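Long-range contacts in transcriptional regulator (NtrC family) (Aquifex aeolicus, PDB 3DZD), which probably activates sigma54-dependent transcription as a response regulator whose AAA+ ATPase domain couples ATP hydrolysis to remodelling of the sigma54-RNA polymerase complex: residues Glu196-Phe200 with Arg237-Leu242; Ala221-Leu226 with Val262-Ile267. All blocks are in the same frame, centred on the assembly; numbering follows the deposited sequence.

Interaction 1: residues Glu196-Phe200 with Arg237-Leu242; sequences ESELF and RVQAKL
Arg237 meets Glu196 where helix 236-248 runs alongside helix 195-200 in the AAA+ sigma54-interaction domain; the latter leads into the segment bearing the GAFTGA motif, with Phe207, by which activators of this family engage sigma54. The two short helical segments point nearly the same way, 17° apart; their axes come no closer than 11.1 Å, and the contact is made largely by side chains. Arg237 reaches over with a chain extended from CG to NE, and its NH1 forms a salt bridge with Glu196 OE1 at 2.7 Å. That oxygen lies at the edge of the guanidinium, while the carboxylate plane is turned moderately against it. The next residue, Val238, is buried and presents CG1 to Leu199 CD1 at 4.0 Å, an apolar contact on the inner side of the helix pair; Leu199 itself rests on Leu185 of strand 182-186. Lys241 does the most varied work. Its chain bends at chi3 (56°) and again at chi4, which brings CE across one face of the Phe200 ring, 3.7 Å from the ring centroid in a CH-pi contact. NZ follows over the same face, giving a cation-pi interaction at 4.1 Å from the centroid, 19° off the ring normal. The ammonium also sits near the Glu196 carboxylate, NZ to OE2 4.0 Å, beyond a salt bridge but close enough that the opposite charges probably attract. Leu242 finishes the buried side, its CD1 coming within 4.5 Å of Leu199 CD1.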
ATOM      1  N   GLU A 196      22.660  -8.327  -0.558  1.00 70.75           N
ATOM      2  CA  GLU A 196      23.123  -7.597   0.621  1.00 64.18           C
ATOM      3  C   GLU A 196      22.664  -6.139   0.616  1.00 59.89           C
ATOM      4  O   GLU A 196      22.539  -5.514   1.667  1.00 62.98           O
ATOM      5  CB  GLU A 196      24.646  -7.666   0.738  1.00 68.26           C
ATOM      6  CG  GLU A 196      25.216  -6.851   1.890  1.00 63.24           C
ATOM      7  CD  GLU A 196      26.695  -7.103   2.108  1.00 73.60           C
ATOM      8  OE1 GLU A 196      27.275  -7.924   1.367  1.00 75.57           O
ATOM      9  OE2 GLU A 196      27.280  -6.478   3.018  1.00 80.03           O
ATOM     10  N   SER A 197      22.412  -5.607  -0.573  1.00 62.17           N
ATOM     11  CA  SER A 197      21.959  -4.230  -0.717  1.00 65.16           C
ATOM     12  C   SER A 197      20.450  -4.121  -0.553  1.00 65.34           C
ATOM     13  O   SER A 197      19.942  -3.159   0.022  1.00 66.06           O
ATOM     14  CB  SER A 197      22.364  -3.687  -2.087  1.00 66.70           C
ATOM     15  OG  SER A 197      21.563  -2.576  -2.447  1.00 75.40           O
ATOM     16  N   GLU A 198      19.735  -5.105  -1.081  1.00 65.96           N
ATOM     17  CA  GLU A 198      18.284  -5.147  -0.962  1.00 64.47           C
ATOM     18  C   GLU A 198      17.869  -5.222   0.498  1.00 60.70           C
ATOM     19  O   GLU A 198      16.861  -4.644   0.899  1.00 61.13           O
ATOM     20  CB  GLU A 198      17.733  -6.360  -1.712  1.00 61.77           C
ATOM     21  CG  GLU A 198      17.708  -6.183  -3.202  1.00 65.36           C
ATOM     22  CD  GLU A 198      16.664  -5.182  -3.627  1.00 78.37           C
ATOM     23  OE1 GLU A 198      15.461  -5.496  -3.496  1.00 80.16           O
ATOM     24  OE2 GLU A 198      17.046  -4.082  -4.091  1.00 83.31           O
ATOM     25  N   LEU A 199      18.655  -5.944   1.285  1.00 47.46           N
ATOM     26  CA  LEU A 199      18.344  -6.165   2.688  1.00 52.07           C
ATOM     27  C   LEU A 199      18.725  -4.970   3.552  1.00 52.23           C
ATOM     28  O   LEU A 199      17.925  -4.497   4.362  1.00 48.25           O
ATOM     29  CB  LEU A 199      19.085  -7.403   3.210  1.00 50.88           C
ATOM     30  CG  LEU A 199      18.434  -8.777   3.076  1.00 56.72           C
ATOM     31  CD1 LEU A 199      19.307  -9.843   3.736  1.00 57.96           C
ATOM     32  CD2 LEU A 199      17.050  -8.772   3.695  1.00 51.71           C
ATOM     33  N   PHE A 200      19.957  -4.499   3.381  1.00 54.06           N
ATOM     34  CA  PHE A 200      20.537  -3.503   4.278  1.00 52.24           C
ATOM     35  C   PHE A 200      20.370  -2.065   3.800  1.00 51.81           C
ATOM     36  O   PHE A 200      20.566  -1.124   4.561  1.00 54.32           O
ATOM     37  CB  PHE A 200      22.016  -3.811   4.516  1.00 51.52           C
ATOM     38  CG  PHE A 200      22.242  -5.085   5.268  1.00 56.61           C
ATOM     39  CD1 PHE A 200      22.227  -5.097   6.653  1.00 53.55           C
ATOM     40  CD2 PHE A 200      22.446  -6.274   4.593  1.00 55.02           C
ATOM     41  CE1 PHE A 200      22.422  -6.271   7.352  1.00 54.45           C
ATOM     42  CE2 PHE A 200      22.642  -7.453   5.284  1.00 56.87           C
ATOM     43  CZ  PHE A 200      22.629  -7.453   6.666  1.00 55.44           C
ATOM     44  N   ARG A 237      28.226 -14.829   2.836  1.00 71.49           N
ATOM     45  CA  ARG A 237      28.566 -13.541   3.418  1.00 74.59           C
ATOM     46  C   ARG A 237      27.311 -12.884   3.973  1.00 65.92           C
ATOM     47  O   ARG A 237      27.308 -12.378   5.097  1.00 64.30           O
ATOM     48  CB  ARG A 237      29.215 -12.637   2.366  1.00 78.32           C
ATOM     49  CG  ARG A 237      29.616 -11.277   2.896  1.00 71.81           C
ATOM     50  CD  ARG A 237      30.799 -10.701   2.129  1.00 75.61           C
ATOM     51  NE  ARG A 237      31.418  -9.606   2.870  1.00 64.55           N
ATOM     52  CZ  ARG A 237      30.901  -8.386   2.937  1.00 70.09           C
ATOM     53  NH1 ARG A 237      29.767  -8.116   2.302  1.00 64.07           N
ATOM     54  NH2 ARG A 237      31.510  -7.440   3.636  1.00 62.95           N
ATOM     55  N   VAL A 238      26.250 -12.897   3.167  1.00 63.15           N
ATOM     56  CA  VAL A 238      24.945 -12.393   3.580  1.00 58.85           C
ATOM     57  C   VAL A 238      24.393 -13.211   4.752  1.00 63.15           C
ATOM     58  O   VAL A 238      23.916 -12.648   5.736  1.00 60.31           O
ATOM     59  CB  VAL A 238      23.942 -12.438   2.422  1.00 57.23           C
ATOM     60  CG1 VAL A 238      22.690 -11.658   2.777  1.00 58.95           C
ATOM     61  CG2 VAL A 238      24.571 -11.890   1.153  1.00 59.96           C
ATOM     62  N   GLN A 239      24.475 -14.539   4.640  1.00 50.15           N
ATOM     63  CA  GLN A 239      24.034 -15.444   5.697  1.00 47.17           C
ATOM     64  C   GLN A 239      24.599 -15.017   7.033  1.00 46.59           C
ATOM     65  O   GLN A 239      23.893 -14.991   8.039  1.00 48.54           O
ATOM     66  CB  GLN A 239      24.459 -16.889   5.409  1.00 46.53           C
ATOM     67  CG  GLN A 239      23.761 -17.504   4.206  1.00 50.24           C
ATOM     68  CD  GLN A 239      24.216 -18.921   3.912  1.00 50.38           C
ATOM     69  OE1 GLN A 239      24.661 -19.640   4.801  1.00 59.72           O
ATOM     70  NE2 GLN A 239      24.096 -19.328   2.654  1.00 55.08           N
ATOM     71  N   ALA A 240      25.883 -14.696   7.043  1.00 49.68           N
ATOM     72  CA  ALA A 240      26.563 -14.322   8.274  1.00 51.58           C
ATOM     73  C   ALA A 240      26.019 -12.998   8.802  1.00 47.61           C
ATOM     74  O   ALA A 240      25.713 -12.866   9.986  1.00 45.14           O
ATOM     75  CB  ALA A 240      28.053 -14.227   8.034  1.00 52.41           C
ATOM     76  N   LYS A 241      25.896 -12.024   7.909  1.00 51.74           N
ATOM     77  CA  LYS A 241      25.344 -10.720   8.256  1.00 52.81           C
ATOM     78  C   LYS A 241      23.910 -10.819   8.775  1.00 52.20           C
ATOM     79  O   LYS A 241      23.570 -10.224   9.793  1.00 48.65           O
ATOM     80  CB  LYS A 241      25.407  -9.789   7.044  1.00 51.63           C
ATOM     81  CG  LYS A 241      26.830  -9.410   6.649  1.00 53.99           C
ATOM     82  CD  LYS A 241      26.843  -8.499   5.431  1.00 57.07           C
ATOM     83  CE  LYS A 241      26.005  -7.250   5.668  1.00 65.23           C
ATOM     84  NZ  LYS A 241      26.410  -6.555   6.924  1.00 77.79           N
ATOM     85  N   LEU A 242      23.076 -11.568   8.058  1.00 52.71           N
ATOM     86  CA  LEU A 242      21.695 -11.797   8.452  1.00 50.11           C
ATOM     87  C   LEU A 242      21.649 -12.404   9.852  1.00 54.13           C
ATOM     88  O   LEU A 242      20.830 -12.020  10.684  1.00 52.58           O
ATOM     89  CB  LEU A 242      21.019 -12.730   7.445  1.00 52.15           C
ATOM     90  CG  LEU A 242      19.550 -13.104   7.661  1.00 55.82           C
ATOM     91  CD1 LEU A 242      18.672 -11.862   7.685  1.00 47.25           C
ATOM     92  CD2 LEU A 242      19.063 -14.079   6.575  1.00 50.77           C
TER

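Interaction 2: residues Ala221-Leu226 with Val262-Ile267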
ATOM      1  N   ALA A 221      10.427  -3.706   6.857  1.00 41.86           N
ATOM      2  CA  ALA A 221       9.621  -4.742   7.490  1.00 41.44           C
ATOM      3  C   ALA A 221       9.378  -4.463   8.969  1.00 37.65           C
ATOM      4  O   ALA A 221       8.762  -5.263   9.662  1.00 38.07           O
ATOM      5  CB  ALA A 221      10.273  -6.101   7.301  1.00 43.62           C
ATOM      6  N   ASP A 222       9.864  -3.319   9.440  1.00 42.99           N
ATOM      7  CA  ASP A 222       9.679  -2.910  10.827  1.00 38.02           C
ATOM      8  C   ASP A 222       8.243  -3.134  11.286  1.00 37.58           C
ATOM      9  O   ASP A 222       7.288  -2.702  10.636  1.00 37.45           O
ATOM     10  CB  ASP A 222      10.064  -1.440  11.002  1.00 48.81           C
ATOM     11  CG  ASP A 222      10.363  -1.076  12.456  1.00 50.86           C
ATOM     12  OD1 ASP A 222      10.588  -1.983  13.291  1.00 43.28           O
ATOM     13  OD2 ASP A 222      10.382   0.133  12.755  1.00 61.22           O
ATOM     14  N   GLN A 223       8.107  -3.828  12.408  1.00 40.16           N
ATOM     15  CA  GLN A 223       6.807  -4.191  12.977  1.00 46.92           C
ATOM     16  C   GLN A 223       5.944  -5.032  12.041  1.00 46.70           C
ATOM     17  O   GLN A 223       4.752  -5.202  12.275  1.00 44.35           O
ATOM     18  CB  GLN A 223       6.042  -2.953  13.442  1.00 52.52           C
ATOM     19  CG  GLN A 223       6.804  -2.114  14.463  1.00 63.26           C
ATOM     20  CD  GLN A 223       5.896  -1.177  15.240  1.00 66.68           C
ATOM     21  OE1 GLN A 223       5.134  -1.609  16.111  1.00 77.39           O
ATOM     22  NE2 GLN A 223       5.974   0.113  14.931  1.00 70.56           N
ATOM     23  N   GLY A 224       6.558  -5.564  10.990  1.00 39.59           N
ATOM     24  CA  GLY A 224       5.874  -6.458  10.079  1.00 40.69           C
ATOM     25  C   GLY A 224       6.579  -7.794   9.921  1.00 37.32           C
ATOM     26  O   GLY A 224       7.200  -8.312  10.848  1.00 41.41           O
ATOM     27  N   THR A 225       6.491  -8.347   8.723  1.00 38.43           N
ATOM     28  CA  THR A 225       7.004  -9.681   8.460  1.00 42.32           C
ATOM     29  C   THR A 225       7.886  -9.621   7.237  1.00 44.39           C
ATOM     30  O   THR A 225       7.478  -9.125   6.190  1.00 42.85           O
ATOM     31  CB  THR A 225       5.863 -10.682   8.212  1.00 43.64           C
ATOM     32  OG1 THR A 225       5.075 -10.809   9.403  1.00 46.70           O
ATOM     33  CG2 THR A 225       6.412 -12.050   7.816  1.00 46.19           C
ATOM     34  N   LEU A 226       9.110 -10.099   7.388  1.00 37.95           N
ATOM     35  CA  LEU A 226      10.047 -10.183   6.281  1.00 43.06           C
ATOM     36  C   LEU A 226      10.040 -11.620   5.766  1.00 37.22           C
ATOM     37  O   LEU A 226      10.358 -12.538   6.518  1.00 37.36           O
ATOM     38  CB  LEU A 226      11.449  -9.810   6.764  1.00 37.26           C
ATOM     39  CG  LEU A 226      12.554  -9.771   5.717  1.00 37.34           C
ATOM     40  CD1 LEU A 226      12.390  -8.550   4.830  1.00 39.81           C
ATOM     41  CD2 LEU A 226      13.917  -9.773   6.392  1.00 38.13           C
ATOM     42  N   VAL A 262      15.557  -2.962  14.363  1.00 53.82           N
ATOM     43  CA  VAL A 262      14.342  -3.437  13.715  1.00 51.73           C
ATOM     44  C   VAL A 262      13.560  -4.423  14.555  1.00 50.02           C
ATOM     45  O   VAL A 262      14.068  -5.022  15.502  1.00 53.49           O
ATOM     46  CB  VAL A 262      14.594  -4.061  12.329  1.00 53.98           C
ATOM     47  CG1 VAL A 262      13.926  -3.222  11.237  1.00 55.20           C
ATOM     48  CG2 VAL A 262      16.082  -4.244  12.079  1.00 56.40           C
ATOM     49  N   ASP A 263      12.298  -4.573  14.200  1.00 47.70           N
ATOM     50  CA  ASP A 263      11.435  -5.513  14.875  1.00 57.47           C
ATOM     51  C   ASP A 263      10.686  -6.262  13.787  1.00 48.19           C
ATOM     52  O   ASP A 263       9.658  -5.804  13.304  1.00 48.31           O
ATOM     53  CB  ASP A 263      10.481  -4.765  15.804  1.00 56.93           C
ATOM     54  CG  ASP A 263       9.355  -5.636  16.316  1.00 66.74           C
ATOM     55  OD1 ASP A 263       9.622  -6.719  16.884  1.00 62.17           O
ATOM     56  OD2 ASP A 263       8.189  -5.222  16.153  1.00 70.63           O
ATOM     57  N   ILE A 264      11.227  -7.402  13.376  1.00 52.01           N
ATOM     58  CA  ILE A 264      10.641  -8.158  12.284  1.00 46.91           C
ATOM     59  C   ILE A 264      10.362  -9.585  12.696  1.00 48.52           C
ATOM     60  O   ILE A 264      11.107 -10.179  13.464  1.00 54.19           O
ATOM     61  CB  ILE A 264      11.575  -8.196  11.071  1.00 45.94           C
ATOM     62  CG1 ILE A 264      12.972  -8.637  11.503  1.00 45.09           C
ATOM     63  CG2 ILE A 264      11.642  -6.832  10.400  1.00 48.02           C
ATOM     64  CD1 ILE A 264      14.064  -8.185  10.563  1.00 51.62           C
ATOM     65  N   ARG A 265       9.263 -10.121  12.189  1.00 37.91           N
ATOM     66  CA  ARG A 265       9.017 -11.550  12.241  1.00 37.92           C
ATOM     67  C   ARG A 265       9.534 -12.123  10.929  1.00 37.81           C
ATOM     68  O   ARG A 265       9.122 -11.700   9.850  1.00 37.58           O
ATOM     69  CB  ARG A 265       7.528 -11.828  12.402  1.00 38.06           C
ATOM     70  CG  ARG A 265       7.216 -13.150  13.053  1.00 38.10           C
ATOM     71  CD  ARG A 265       7.196 -14.288  12.036  1.00 38.25           C
ATOM     72  NE  ARG A 265       6.922 -15.553  12.712  1.00 38.23           N
ATOM     73  CZ  ARG A 265       5.716 -15.922  13.135  1.00 39.14           C
ATOM     74  NH1 ARG A 265       4.674 -15.121  12.944  1.00 42.31           N
ATOM     75  NH2 ARG A 265       5.558 -17.082  13.757  1.00 40.67           N
ATOM     76  N   VAL A 266      10.457 -13.068  11.026  1.00 39.16           N
ATOM     77  CA  VAL A 266      11.116 -13.612   9.853  1.00 42.56           C
ATOM     78  C   VAL A 266      10.469 -14.901   9.379  1.00 41.47           C
ATOM     79  O   VAL A 266      10.366 -15.874  10.133  1.00 46.25           O
ATOM     80  CB  VAL A 266      12.593 -13.894  10.137  1.00 41.79           C
ATOM     81  CG1 VAL A 266      13.256 -14.508   8.911  1.00 44.52           C
ATOM     82  CG2 VAL A 266      13.293 -12.609  10.558  1.00 38.83           C
ATOM     83  N   ILE A 267      10.029 -14.901   8.126  1.00 37.63           N
ATOM     84  CA  ILE A 267       9.533 -16.121   7.503  1.00 38.36           C
ATOM     85  C   ILE A 267      10.413 -16.440   6.306  1.00 37.81           C
ATOM     86  O   ILE A 267      10.691 -15.562   5.484  1.00 37.53           O
ATOM     87  CB  ILE A 267       8.063 -16.004   7.044  1.00 37.50           C
ATOM     88  CG1 ILE A 267       7.167 -15.623   8.229  1.00 37.58           C
ATOM     89  CG2 ILE A 267       7.608 -17.312   6.409  1.00 37.48           C
ATOM     90  CD1 ILE A 267       5.690 -15.533   7.885  1.00 37.32           C
TER
HETATM   91  O   HOH W   1       4.107 -12.482  11.361  1.00 43.99           O
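Thr225 and Arg265 stand side by side on one face of the parallel AAA+ core sheet, where the Walker B strand 225-229 pairs with strand 265-270, the sensor 1 strand of this fold. A water links their polar ends, 2.8 Å from Thr225 OG1 and accepting from Arg265 NH1 at the guanidinium edge. Each group is also held elsewhere: OG1 by His173, and the guanidinium by the carbonyls of Ile148, Ala149 and Ala153. With OG1 beside the backbone N (chi1 -64°), the threonine methyl CG2 falls anti to that N and lies obliquely against CD1 of Ile267, which also packs on Ala169 and Ile172 of helix 165-176. Leu226 projects from the other face, and its CD2 loosely meets Ile264 CD1 beside Leu218 of helix 217-220. Ile264 CG2 packs on Ala221 CB at 3.5 Å.

Before the strands pair, a type II turn from Ala221 to Gly224 sets Asp222 across Asp263. Their carboxylates are almost perpendicular (83°), and Asp222 OD1 takes only a weak bond from Asp263 N. The Asp263 carboxylate forms salt bridges with Lys152 and Arg178, which probably offset its charge beside Asp222. Gln223 N bonds Asp263 O at 2.7 Å. The parallel ladder follows with Arg265 N to Gly224 O, nearly straight at 179°. Leu226 N then reaches Arg265 O at 2.9 Å. Ile267 N closes the run on Leu226 O, also at 2.9 Å.

Both interactions lie in the AAA+ domain and are consecutive in the chain: strand 225-229 of interaction 2 is followed by helix 236-248 of interaction 1. Interaction 2 belongs to the buried sheet, with the Ile267 side chain about 10 Å from the bound ADP, and main-chain bonds dominate it. Interaction 1 joins two helices mainly through side chains: its inner edge is aliphatic, whereas its outer edge, partly open to solvent, carries ionic and cation-pi contacts. The apolar sides of the two touch directly, Leu199 CD2 lying 4.3 Å from Leu226 CD2, and Leu218 of helix 217-220 packs on Phe200 as well as on Leu226.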